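Local structure of putative transcriptional regulator protein, LacI family (Rhizobium etli, 3MIZ) at residues 79-83 and 112-116; 259-263 and 275-279; 189-193 and 215-221; 224-230 and 288-292. The protein probably acts as a LacI-family transcriptional repressor that binds regulatory DNA, the fragment here having the periplasmic binding protein-like fold of the family's regulatory core. One frame throughout, in Å; residues are numbered along the deposited sequence.

Interaction 1. Residues 79-83 and 112-116; sequences MYRRI and EPDDY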
loop_
_atom_site.group_PDB
_atom_site.type_symbol
_atom_site.label_atom_id
_atom_site.label_comp_id
_atom_site.label_asym_id
_atom_site.label_seq_id
_atom_site.Cartn_x
_atom_site.Cartn_y
_atom_site.Cartn_z
HETATM N N MSE A 79 -10.184 -5.085 -5.841
HETATM C CA MSE A 79 -8.975 -5.082 -5.017
HETATM C C MSE A 79 -8.618 -6.490 -4.544
HETATM O O MSE A 79 -7.441 -6.844 -4.449
HETATM C CB MSE A 79 -9.157 -4.144 -3.825
HETATM C CG MSE A 79 -9.119 -2.679 -4.210
HETATM SE SE MSE A 79 -7.417 -2.217 -5.034
HETATM C CE MSE A 79 -7.918 -2.255 -6.918
ATOM N N TYR A 80 -9.629 -7.287 -4.220
ATOM C CA TYR A 80 -9.381 -8.668 -3.826
ATOM C C TYR A 80 -10.278 -9.536 -4.683
ATOM O O TYR A 80 -11.241 -9.056 -5.286
ATOM C CB TYR A 80 -9.647 -8.916 -2.328
ATOM C CG TYR A 80 -10.914 -8.313 -1.784
ATOM C CD1 TYR A 80 -10.893 -7.081 -1.127
ATOM C CD2 TYR A 80 -12.136 -8.976 -1.907
ATOM C CE1 TYR A 80 -12.057 -6.525 -0.599
ATOM C CE2 TYR A 80 -13.303 -8.426 -1.389
ATOM C CZ TYR A 80 -13.255 -7.206 -0.735
ATOM O OH TYR A 80 -14.404 -6.679 -0.197
ATOM N N ARG A 81 -9.963 -10.821 -4.750
ATOM C CA ARG A 81 -10.732 -11.719 -5.584
ATOM C C ARG A 81 -12.201 -11.793 -5.183
ATOM O O ARG A 81 -12.532 -12.047 -4.029
ATOM C CB ARG A 81 -10.091 -13.096 -5.557
ATOM C CG ARG A 81 -10.425 -13.927 -6.759
ATOM C CD ARG A 81 -9.596 -15.186 -6.757
ATOM N NE ARG A 81 -10.084 -16.139 -7.738
ATOM C CZ ARG A 81 -9.587 -17.357 -7.890
ATOM N NH1 ARG A 81 -8.583 -17.759 -7.116
ATOM N NH2 ARG A 81 -10.093 -18.168 -8.804
ATOM N N ARG A 82 -13.081 -11.562 -6.153
ATOM C CA ARG A 82 -14.516 -11.573 -5.900
ATOM C C ARG A 82 -15.279 -12.226 -7.047
ATOM O O ARG A 82 -14.765 -12.356 -8.162
ATOM C CB ARG A 82 -15.045 -10.137 -5.759
ATOM C CG ARG A 82 -14.499 -9.315 -4.602
ATOM C CD ARG A 82 -15.021 -7.883 -4.686
ATOM N NE ARG A 82 -16.480 -7.856 -4.753
ATOM C CZ ARG A 82 -17.199 -6.811 -5.155
ATOM N NH1 ARG A 82 -16.601 -5.687 -5.534
ATOM N NH2 ARG A 82 -18.526 -6.897 -5.195
ATOM N N ILE A 83 -16.502 -12.647 -6.754
ATOM C CA ILE A 83 -17.401 -13.201 -7.756
ATOM C C ILE A 83 -18.522 -12.163 -7.723
ATOM O O ILE A 83 -19.175 -11.984 -6.687
ATOM C CB ILE A 83 -17.970 -14.576 -7.350
ATOM C CG1 ILE A 83 -16.844 -15.608 -7.241
ATOM C CG2 ILE A 83 -18.967 -15.049 -8.400
ATOM C CD1 ILE A 83 -17.314 -16.956 -6.692
ATOM N N GLU A 112 -8.174 -14.124 -13.578
ATOM C CA GLU A 112 -7.897 -14.119 -12.144
ATOM C C GLU A 112 -6.635 -14.899 -11.794
ATOM O O GLU A 112 -6.148 -15.705 -12.589
ATOM C CB GLU A 112 -9.026 -14.811 -11.391
ATOM C CG GLU A 112 -10.424 -14.252 -11.564
ATOM C CD GLU A 112 -11.454 -15.242 -11.057
ATOM O OE1 GLU A 112 -11.763 -16.200 -11.796
ATOM O OE2 GLU A 112 -11.935 -15.078 -9.917
ATOM N N PRO A 113 -6.119 -14.696 -10.571
ATOM C CA PRO A 113 -4.920 -15.394 -10.098
ATOM C C PRO A 113 -5.400 -16.724 -9.518
ATOM O O PRO A 113 -6.565 -16.844 -9.119
ATOM C CB PRO A 113 -4.386 -14.453 -9.023
ATOM C CG PRO A 113 -5.641 -13.946 -8.400
ATOM C CD PRO A 113 -6.522 -13.649 -9.613
ATOM N N ASP A 114 -4.520 -17.717 -9.458
ATOM C CA ASP A 114 -4.903 -19.022 -8.940
ATOM C C ASP A 114 -4.488 -19.221 -7.477
ATOM O O ASP A 114 -3.464 -19.844 -7.197
ATOM C CB ASP A 114 -4.273 -20.116 -9.803
ATOM C CG ASP A 114 -5.015 -21.429 -9.716
ATOM O OD1 ASP A 114 -5.587 -21.738 -8.651
ATOM O OD2 ASP A 114 -5.003 -22.167 -10.723
ATOM N N ASP A 115 -5.285 -18.687 -6.555
ATOM C CA ASP A 115 -5.027 -18.813 -5.121
ATOM C C ASP A 115 -4.842 -20.260 -4.693
ATOM O O ASP A 115 -3.963 -20.582 -3.895
ATOM C CB ASP A 115 -6.193 -18.221 -4.328
ATOM C CG ASP A 115 -6.252 -16.724 -4.431
ATOM O OD1 ASP A 115 -5.734 -16.049 -3.523
ATOM O OD2 ASP A 115 -6.791 -16.226 -5.436
ATOM N N TYR A 116 -5.694 -21.127 -5.215
ATOM C CA TYR A 116 -5.643 -22.539 -4.873
ATOM C C TYR A 116 -4.306 -23.167 -5.274
ATOM O O TYR A 116 -3.649 -23.835 -4.465
ATOM C CB TYR A 116 -6.801 -23.274 -5.559
ATOM C CG TYR A 116 -6.991 -24.688 -5.066
ATOM C CD1 TYR A 116 -7.797 -24.960 -3.967
ATOM C CD2 TYR A 116 -6.332 -25.752 -5.677
ATOM C CE1 TYR A 116 -7.941 -26.257 -3.487
ATOM C CE2 TYR A 116 -6.472 -27.050 -5.205
ATOM C CZ TYR A 116 -7.276 -27.297 -4.113
ATOM O OH TYR A 116 -7.413 -28.583 -3.640
HETATM O O HOH W 1 -7.868 -20.563 -7.368
#
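Arg81 reaches across to residues 112-116 and meets two carboxylates and a backbone carbonyl with one guanidinium. Two salt bridges run at the edge of that group. The N-H of Arg81 NE points at OE2 of Glu112, 3.0 Å away and 163° at the hydrogen; the donor stands well above the carboxylate plane, and the two flat groups are almost perpendicular. Arg81 NH1 is 2.9 Å from OD2 of Asp115 and uses the anti lone pair there, with the planes only 26° apart. CG lies anti to the backbone N of Arg81 (chi1 -156°) and the chain runs extended to NE, which carries the charge over to residues 112-116. Asp115 OD1 is engaged by Arg149 of helix 144-160, so this carboxylate sits between two arginines.

In the periplasmic binding protein-like fold of LacI-family regulators, two lobes face each other across a cleft. Here the guanidinium lies where strand 110-113 gives way to helix 115-127, the start of the chain's passage toward the other lobe.

Over one face of the guanidinium lies the carbonyl of Pro113, its O 3.0 Å from Arg81 NH1 but poorly angled for a hydrogen bond. A water completes the polar contact: it accepts from Arg81 NH1 at 2.9 Å and from Tyr116 N, and donates to Asp114 OD1, the oxygen that caps the helix at Gln117 N. Replacing Arg81 by a leucine would probably leave Glu112 without this close cationic mate, Asp115 dependent on Arg149, and the water short of one donor.

Interaction 2. Residues 259-263 and 275-279; sequences EGAKW and PGSRV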
loop_
_atom_site.group_PDB
_atom_site.type_symbol
_atom_site.label_atom_id
_atom_site.label_comp_id
_atom_site.label_asym_id
_atom_site.label_seq_id
_atom_site.Cartn_x
_atom_site.Cartn_y
_atom_site.Cartn_z
ATOM N N GLU A 259 -2.107 -8.443 -19.171
ATOM C CA GLU A 259 -2.887 -9.400 -19.960
ATOM C C GLU A 259 -4.327 -8.927 -20.139
ATOM O O GLU A 259 -4.883 -9.010 -21.235
ATOM C CB GLU A 259 -2.879 -10.784 -19.300
ATOM C CG GLU A 259 -1.577 -11.563 -19.472
ATOM C CD GLU A 259 -1.259 -11.851 -20.928
ATOM O OE1 GLU A 259 -2.142 -12.371 -21.646
ATOM O OE2 GLU A 259 -0.123 -11.560 -21.353
ATOM N N GLY A 260 -4.929 -8.439 -19.058
ATOM C CA GLY A 260 -6.298 -7.959 -19.124
ATOM C C GLY A 260 -6.467 -6.836 -20.125
ATOM O O GLY A 260 -7.430 -6.819 -20.892
ATOM N N ALA A 261 -5.527 -5.893 -20.118
ATOM C CA ALA A 261 -5.573 -4.755 -21.030
ATOM C C ALA A 261 -5.473 -5.205 -22.489
ATOM O O ALA A 261 -6.248 -4.758 -23.329
ATOM C CB ALA A 261 -4.443 -3.763 -20.697
ATOM N N LYS A 262 -4.529 -6.092 -22.788
ATOM C CA LYS A 262 -4.371 -6.579 -24.157
ATOM C C LYS A 262 -5.649 -7.282 -24.603
ATOM O O LYS A 262 -6.131 -7.081 -25.721
ATOM C CB LYS A 262 -3.193 -7.552 -24.262
ATOM C CG LYS A 262 -2.976 -8.053 -25.685
ATOM C CD LYS A 262 -1.924 -9.140 -25.769
ATOM C CE LYS A 262 -1.826 -9.668 -27.199
ATOM N NZ LYS A 262 -0.755 -10.689 -27.351
ATOM N N TRP A 263 -6.193 -8.105 -23.715
ATOM C CA TRP A 263 -7.413 -8.843 -23.992
ATOM C C TRP A 263 -8.547 -7.870 -24.320
ATOM O O TRP A 263 -9.293 -8.078 -25.281
ATOM C CB TRP A 263 -7.768 -9.706 -22.779
ATOM C CG TRP A 263 -8.644 -10.882 -23.077
ATOM C CD1 TRP A 263 -9.022 -11.339 -24.310
ATOM C CD2 TRP A 263 -9.220 -11.782 -22.123
ATOM N NE1 TRP A 263 -9.795 -12.469 -24.181
ATOM C CE2 TRP A 263 -9.933 -12.763 -22.849
ATOM C CE3 TRP A 263 -9.202 -11.856 -20.725
ATOM C CZ2 TRP A 263 -10.621 -13.808 -22.222
ATOM C CZ3 TRP A 263 -9.888 -12.897 -20.100
ATOM C CH2 TRP A 263 -10.587 -13.858 -20.851
ATOM N N PRO A 275 -14.550 -15.839 -24.704
ATOM C CA PRO A 275 -14.440 -15.233 -23.377
ATOM C C PRO A 275 -14.020 -16.247 -22.327
ATOM O O PRO A 275 -12.829 -16.492 -22.133
ATOM C CB PRO A 275 -15.844 -14.673 -23.134
ATOM C CG PRO A 275 -16.719 -15.602 -23.917
ATOM C CD PRO A 275 -15.936 -15.768 -25.199
ATOM N N GLY A 276 -14.995 -16.843 -21.654
ATOM C CA GLY A 276 -14.667 -17.818 -20.636
ATOM C C GLY A 276 -13.707 -17.219 -19.631
ATOM O O GLY A 276 -13.427 -16.015 -19.654
ATOM N N SER A 277 -13.184 -18.065 -18.754
ATOM C CA SER A 277 -12.271 -17.621 -17.715
ATOM C C SER A 277 -10.835 -18.101 -17.893
ATOM O O SER A 277 -10.588 -19.244 -18.272
ATOM C CB SER A 277 -12.794 -18.083 -16.354
ATOM O OG SER A 277 -11.828 -17.892 -15.336
ATOM N N ARG A 278 -9.895 -17.202 -17.628
ATOM C CA ARG A 278 -8.475 -17.522 -17.693
ATOM C C ARG A 278 -7.995 -17.413 -16.256
ATOM O O ARG A 278 -8.403 -16.503 -15.532
ATOM C CB ARG A 278 -7.702 -16.498 -18.523
ATOM C CG ARG A 278 -7.978 -16.506 -20.009
ATOM C CD ARG A 278 -7.157 -15.414 -20.655
ATOM N NE ARG A 278 -7.285 -15.388 -22.104
ATOM C CZ ARG A 278 -6.636 -14.528 -22.883
ATOM N NH1 ARG A 278 -5.820 -13.629 -22.341
ATOM N NH2 ARG A 278 -6.795 -14.573 -24.200
ATOM N N VAL A 279 -7.150 -18.341 -15.828
ATOM C CA VAL A 279 -6.627 -18.271 -14.477
ATOM C C VAL A 279 -5.107 -18.316 -14.577
ATOM O O VAL A 279 -4.541 -19.269 -15.111
ATOM C CB VAL A 279 -7.146 -19.430 -13.602
ATOM C CG1 VAL A 279 -6.695 -19.232 -12.170
ATOM C CG2 VAL A 279 -8.666 -19.480 -13.659
HETATM O O HOH W 2 -4.258 -11.110 -22.918
#
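Trp263 holds CG anti to its backbone N (chi1 -157°), which swings the indole off helix 253-268 toward strand 277-285; Arg278, with CG anti to its carbonyl carbon and the chain extended to NE, lays its side chain along one face of that indole. The two flat groups are nearly parallel, 6° apart, with centres separated by 3.8 Å. This is a cation-pi stack: Arg278 CZ sits 3.8 Å from the centroid of the five-membered ring of Trp263, 13° off its normal. Farther back, the CD methylene makes a CH-pi contact with the six-membered ring, so apolar and charged parts of the arginine both rest on the indole. At the ring's edge, near its plane, the Pro275 carbonyl approaches, its O 3.5 Å from Trp263 CZ2.

Glu259, one helical turn before Trp263, adds a long salt bridge, OE1 to Arg278 NH1 at 3.9 Å. A water bridges the gap: it donates to Glu259 OE1 and to Glu259 O, and accepts from Arg278 NH1 at 3.0 Å. The contact packs helix 253-268 against the start of strand 277-285, near the surface of one lobe; Trp263 also touches Pro109 and, in strand 110-113, Ile111.

With the guanidinium flat on an indole, its N-H groups point outward in its own plane, so Arg278 can pack against an aromatic face while NH1 still serves the water shared with Glu259.

Interaction 3. Residues 189-193 and 215-221; sequences TEMLK and AAMALGL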
loop_
_atom_site.group_PDB
_atom_site.type_symbol
_atom_site.label_atom_id
_atom_site.label_comp_id
_atom_site.label_asym_id
_atom_site.label_seq_id
_atom_site.Cartn_x
_atom_site.Cartn_y
_atom_site.Cartn_z
ATOM N N THR A 189 1.214 -16.449 18.772
ATOM C CA THR A 189 1.893 -16.668 20.040
ATOM C C THR A 189 1.349 -17.929 20.712
ATOM O O THR A 189 2.113 -18.774 21.177
ATOM C CB THR A 189 1.721 -15.455 20.965
ATOM O OG1 THR A 189 2.442 -14.345 20.413
ATOM C CG2 THR A 189 2.267 -15.756 22.364
ATOM N N GLU A 190 0.028 -18.056 20.747
ATOM C CA GLU A 190 -0.611 -19.226 21.342
ATOM C C GLU A 190 -0.167 -20.487 20.613
ATOM O O GLU A 190 0.158 -21.501 21.237
ATOM C CB GLU A 190 -2.135 -19.087 21.258
ATOM C CG GLU A 190 -2.924 -20.208 21.930
ATOM C CD GLU A 190 -2.573 -20.383 23.400
ATOM O OE1 GLU A 190 -2.493 -19.365 24.124
ATOM O OE2 GLU A 190 -2.387 -21.543 23.833
HETATM N N MSE A 191 -0.144 -20.407 19.285
HETATM C CA MSE A 191 0.243 -21.524 18.433
HETATM C C MSE A 191 1.682 -21.980 18.670
HETATM O O MSE A 191 1.979 -23.176 18.680
HETATM C CB MSE A 191 0.072 -21.118 16.966
HETATM C CG MSE A 191 0.351 -22.208 15.959
HETATM SE SE MSE A 191 0.099 -21.558 14.142
HETATM C CE MSE A 191 -1.838 -21.453 14.151
ATOM N N LEU A 192 2.575 -21.018 18.860
ATOM C CA LEU A 192 3.987 -21.321 19.069
ATOM C C LEU A 192 4.314 -21.750 20.499
ATOM O O LEU A 192 5.403 -22.265 20.769
ATOM C CB LEU A 192 4.830 -20.107 18.682
ATOM C CG LEU A 192 4.889 -19.816 17.177
ATOM C CD1 LEU A 192 5.422 -18.403 16.920
ATOM C CD2 LEU A 192 5.769 -20.862 16.504
ATOM N N LYS A 193 3.378 -21.531 21.414
ATOM C CA LYS A 193 3.596 -21.912 22.802
ATOM C C LYS A 193 3.046 -23.304 23.077
ATOM O O LYS A 193 3.218 -23.843 24.168
ATOM C CB LYS A 193 2.960 -20.895 23.752
ATOM C CG LYS A 193 3.747 -19.594 23.850
ATOM C CD LYS A 193 3.286 -18.729 25.011
ATOM C CE LYS A 193 1.852 -18.260 24.835
ATOM N NZ LYS A 193 1.442 -17.336 25.932
ATOM N N ALA A 215 5.999 -12.459 16.748
ATOM C CA ALA A 215 5.540 -13.422 17.739
ATOM C C ALA A 215 6.632 -14.471 17.994
ATOM O O ALA A 215 6.939 -14.796 19.136
ATOM C CB ALA A 215 4.268 -14.100 17.248
ATOM N N ALA A 216 7.220 -14.993 16.925
ATOM C CA ALA A 216 8.264 -16.008 17.059
ATOM C C ALA A 216 9.528 -15.476 17.738
ATOM O O ALA A 216 10.051 -16.100 18.670
ATOM C CB ALA A 216 8.605 -16.587 15.690
HETATM N N MSE A 217 10.022 -14.330 17.274
HETATM C CA MSE A 217 11.231 -13.742 17.850
HETATM C C MSE A 217 11.036 -13.328 19.306
HETATM O O MSE A 217 11.970 -13.397 20.112
HETATM C CB MSE A 217 11.680 -12.534 17.018
HETATM C CG MSE A 217 12.069 -12.897 15.605
HETATM SE SE MSE A 217 12.566 -11.356 14.544
HETATM C CE MSE A 217 14.431 -11.237 15.088
ATOM N N ALA A 218 9.822 -12.910 19.644
ATOM C CA ALA A 218 9.521 -12.496 21.005
ATOM C C ALA A 218 9.597 -13.681 21.965
ATOM O O ALA A 218 9.643 -13.497 23.185
ATOM C CB ALA A 218 8.135 -11.858 21.063
ATOM N N LEU A 219 9.607 -14.891 21.414
ATOM C CA LEU A 219 9.686 -16.109 22.222
ATOM C C LEU A 219 11.078 -16.723 22.126
ATOM O O LEU A 219 11.304 -17.847 22.575
ATOM C CB LEU A 219 8.646 -17.138 21.756
ATOM C CG LEU A 219 7.165 -16.809 21.966
ATOM C CD1 LEU A 219 6.315 -17.857 21.253
ATOM C CD2 LEU A 219 6.842 -16.780 23.451
ATOM N N GLY A 220 12.002 -15.980 21.522
ATOM C CA GLY A 220 13.367 -16.453 21.384
ATOM C C GLY A 220 13.603 -17.423 20.244
ATOM O O GLY A 220 14.677 -18.017 20.145
ATOM N N LEU A 221 12.611 -17.599 19.378
ATOM C CA LEU A 221 12.765 -18.515 18.253
ATOM C C LEU A 221 13.432 -17.815 17.070
ATOM O O LEU A 221 13.156 -16.646 16.800
ATOM C CB LEU A 221 11.400 -19.065 17.826
ATOM C CG LEU A 221 10.675 -19.913 18.880
ATOM C CD1 LEU A 221 9.275 -20.269 18.398
ATOM C CD2 LEU A 221 11.484 -21.175 19.152
HETATM O O HOH W 3 5.128 -14.039 21.014
#
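Helices 184-192 and 206-217 come together through their last turns, with the CA atoms of Thr189 and Ala215 only 5.4 Å apart. Ala215 puts only a methyl at this point, its CB 3.7 Å from OG1 of Thr189. That hydroxyl also bonds to the carbonyl of Phe185 in its own helix, and a water donates both to Thr189 OG1 and to Ala215 O, 2.7 Å from the latter, linking the two helices.

Leu192 carries most of the apolar contact. Its CD1 reaches over the backbone of Ala216, 3.7 Å from CA, while CD2 meets CD1 of Leu221 at 4.0 Å. Its CB is covered by CD1 of Leu219, 3.7 Å away, and the same methyl goes on to touch CG of Lys193.

Both leucines that close on Leu192 from beyond the helix are placed by a Schellman motif. Gly220, with positive phi, is its C-prime residue; Leu221 N bonds back to Ala216 O and Gly220 N to Met217 O. Ala216 O takes a second bond, from Leu219 N, the two donors arriving at opposite faces of its carbonyl plane. These helices belong to one lobe of the periplasmic binding protein-like fold, and Leu192 also rests on Ile201 of the sheet beneath.

Just beyond the contact, Met217 packs on Ala218 of the second subunit. In Leu219, CG stands anti to the carbonyl carbon (chi1 -67°), directing CD1 to the joint between Leu192 and Lys193.

Interaction 4. Residues 224-230 and 288-292; sequences PQDVSIV and SSAAF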
loop_
_atom_site.group_PDB
_atom_site.type_symbol
_atom_site.label_atom_id
_atom_site.label_comp_id
_atom_site.label_asym_id
_atom_site.label_seq_id
_atom_site.Cartn_x
_atom_site.Cartn_y
_atom_site.Cartn_z
ATOM N N PRO A 224 14.283 -19.226 10.122
ATOM C CA PRO A 224 14.531 -20.556 9.557
ATOM C C PRO A 224 14.946 -21.645 10.561
ATOM O O PRO A 224 14.343 -22.716 10.594
ATOM C CB PRO A 224 15.597 -20.284 8.494
ATOM C CG PRO A 224 16.352 -19.136 9.071
ATOM C CD PRO A 224 15.252 -18.246 9.601
ATOM N N GLN A 225 15.943 -21.355 11.393
ATOM C CA GLN A 225 16.457 -22.327 12.363
ATOM C C GLN A 225 15.433 -22.998 13.281
ATOM O O GLN A 225 15.406 -24.222 13.394
ATOM C CB GLN A 225 17.544 -21.687 13.232
ATOM C CG GLN A 225 18.244 -22.667 14.178
ATOM C CD GLN A 225 19.184 -21.976 15.159
ATOM O OE1 GLN A 225 20.057 -21.200 14.762
ATOM N NE2 GLN A 225 19.009 -22.259 16.448
ATOM N N ASP A 226 14.599 -22.207 13.944
ATOM C CA ASP A 226 13.613 -22.761 14.868
ATOM C C ASP A 226 12.209 -22.961 14.284
ATOM O O ASP A 226 11.496 -23.891 14.670
ATOM C CB ASP A 226 13.572 -21.886 16.120
ATOM C CG ASP A 226 14.888 -21.923 16.884
ATOM O OD1 ASP A 226 15.204 -20.952 17.599
ATOM O OD2 ASP A 226 15.607 -22.939 16.767
ATOM N N VAL A 227 11.811 -22.091 13.359
ATOM C CA VAL A 227 10.499 -22.213 12.727
ATOM C C VAL A 227 10.512 -21.559 11.352
ATOM O O VAL A 227 10.977 -20.435 11.203
ATOM C CB VAL A 227 9.389 -21.562 13.587
ATOM C CG1 VAL A 227 9.643 -20.063 13.736
ATOM C CG2 VAL A 227 8.024 -21.817 12.948
ATOM N N SER A 228 10.018 -22.271 10.345
ATOM C CA SER A 228 9.964 -21.730 8.992
ATOM C C SER A 228 8.665 -20.943 8.842
ATOM O O SER A 228 7.662 -21.275 9.467
ATOM C CB SER A 228 9.987 -22.857 7.956
ATOM O OG SER A 228 11.241 -23.525 7.932
ATOM N N ILE A 229 8.688 -19.896 8.027
ATOM C CA ILE A 229 7.492 -19.093 7.807
ATOM C C ILE A 229 7.393 -18.745 6.332
ATOM O O ILE A 229 8.381 -18.349 5.725
ATOM C CB ILE A 229 7.536 -17.786 8.632
ATOM C CG1 ILE A 229 7.607 -18.117 10.132
ATOM C CG2 ILE A 229 6.296 -16.939 8.339
ATOM C CD1 ILE A 229 7.781 -16.909 11.027
ATOM N N VAL A 230 6.211 -18.926 5.745
ATOM C CA VAL A 230 5.997 -18.579 4.346
ATOM C C VAL A 230 4.746 -17.697 4.311
ATOM O O VAL A 230 3.900 -17.785 5.198
ATOM C CB VAL A 230 5.805 -19.838 3.438
ATOM C CG1 VAL A 230 7.082 -20.703 3.478
ATOM C CG2 VAL A 230 4.602 -20.661 3.899
ATOM N N SER A 288 14.513 -16.908 1.942
ATOM C CA SER A 288 15.215 -17.662 2.987
ATOM C C SER A 288 14.531 -17.810 4.347
ATOM O O SER A 288 15.187 -18.115 5.348
ATOM C CB SER A 288 16.612 -17.068 3.188
ATOM O OG SER A 288 16.532 -15.677 3.447
ATOM N N SER A 289 13.215 -17.632 4.381
ATOM C CA SER A 289 12.457 -17.739 5.627
ATOM C C SER A 289 12.070 -19.175 5.970
ATOM O O SER A 289 11.428 -19.422 6.991
ATOM C CB SER A 289 11.187 -16.898 5.534
ATOM O OG SER A 289 10.383 -17.365 4.467
ATOM N N ALA A 290 12.433 -20.118 5.110
ATOM C CA ALA A 290 12.124 -21.522 5.366
ATOM C C ALA A 290 13.382 -22.393 5.274
ATOM O O ALA A 290 14.262 -22.148 4.448
ATOM C CB ALA A 290 11.075 -22.016 4.383
ATOM N N ALA A 291 13.455 -23.402 6.137
ATOM C CA ALA A 291 14.584 -24.327 6.168
ATOM C C ALA A 291 14.032 -25.743 6.278
ATOM O O ALA A 291 12.853 -25.934 6.585
ATOM C CB ALA A 291 15.489 -24.023 7.362
ATOM N N PHE A 292 14.879 -26.737 6.039
ATOM C CA PHE A 292 14.435 -28.116 6.111
ATOM C C PHE A 292 13.969 -28.485 7.518
ATOM O O PHE A 292 14.419 -27.834 8.483
ATOM C CB PHE A 292 15.561 -29.050 5.658
ATOM C CG PHE A 292 15.125 -30.467 5.480
ATOM C CD1 PHE A 292 15.126 -31.349 6.557
ATOM C CD2 PHE A 292 14.648 -30.904 4.249
ATOM C CE1 PHE A 292 14.649 -32.652 6.414
ATOM C CE2 PHE A 292 14.170 -32.195 4.093
ATOM C CZ PHE A 292 14.169 -33.075 5.177
#
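Ser288 begins the C-terminal run that lies beside strand 228-230, the outermost strand within this chain of a mixed sheet in the periplasmic binding protein-like fold. Its carbonyl O touches CB of Pro224 at 3.8 Å, where the short helix 223-226 precedes the strand.

Ser289 makes the two bonds to the strand's backbone. Its carbonyl O accepts from Ile229 N at 3.0 Å, with the donor 36° above the carbonyl plane and the N-H nearly straight. Its OG, held between the backbone N and the carbonyl carbon (chi1 60°), donates to Ile229 O at 2.6 Å, almost in line with that C=O. The same OG takes a hydrogen bond from Thr247 N, so one buried hydroxyl joins strand, tail and a third piece of chain. Ser289 O also meets the CA of Ser228 in a CA-H...O contact.

Ala290 follows, its CB 3.8 Å from CB of Ser228 and farther from CG1 of Val230; helix 115-127 covers both, through Tyr125 on Ala290 and Leu122 and Leu126 on Val230.

Ala291 packs CB to CB against Pro224 and offers its N-H to Ser228, whose OG is anti to the carbonyl carbon. An alanine in place of Ser228 would remove that acceptor and is likely to leave Ala291 N without its mate, though the packing of Ala291 on Pro224 and the His131 bond to Ala291 O remain. The bond at stake, Ala291 N to Ser228 OG, measures 2.9 Å and is close to straight at 172°.

Overall arrangement
Interactions 1 and 2 adjoin, their centres 13 Å apart: neighbouring strands 110-113 and 277-285 carry Glu112 and Arg278, and Glu112 N probably bonds to Arg278 O at 3.1 Å. Interactions 3 and 4 form a second pair in the other lobe, centres 14 Å apart, joined where Ala216 packs on Val227 and Leu221 on Asp226. Between the pairs the spacing is wide: centres of interactions 2 and 3 lie 43 Å apart, on opposite sides of the chain's centre. Interaction 1, about 6 Å from that centre, lies between the lobes. Along the chain, interaction 2 is nested inside the loop closed by interaction 4, so the chain visits the first lobe again before its tail returns to residues 224-230.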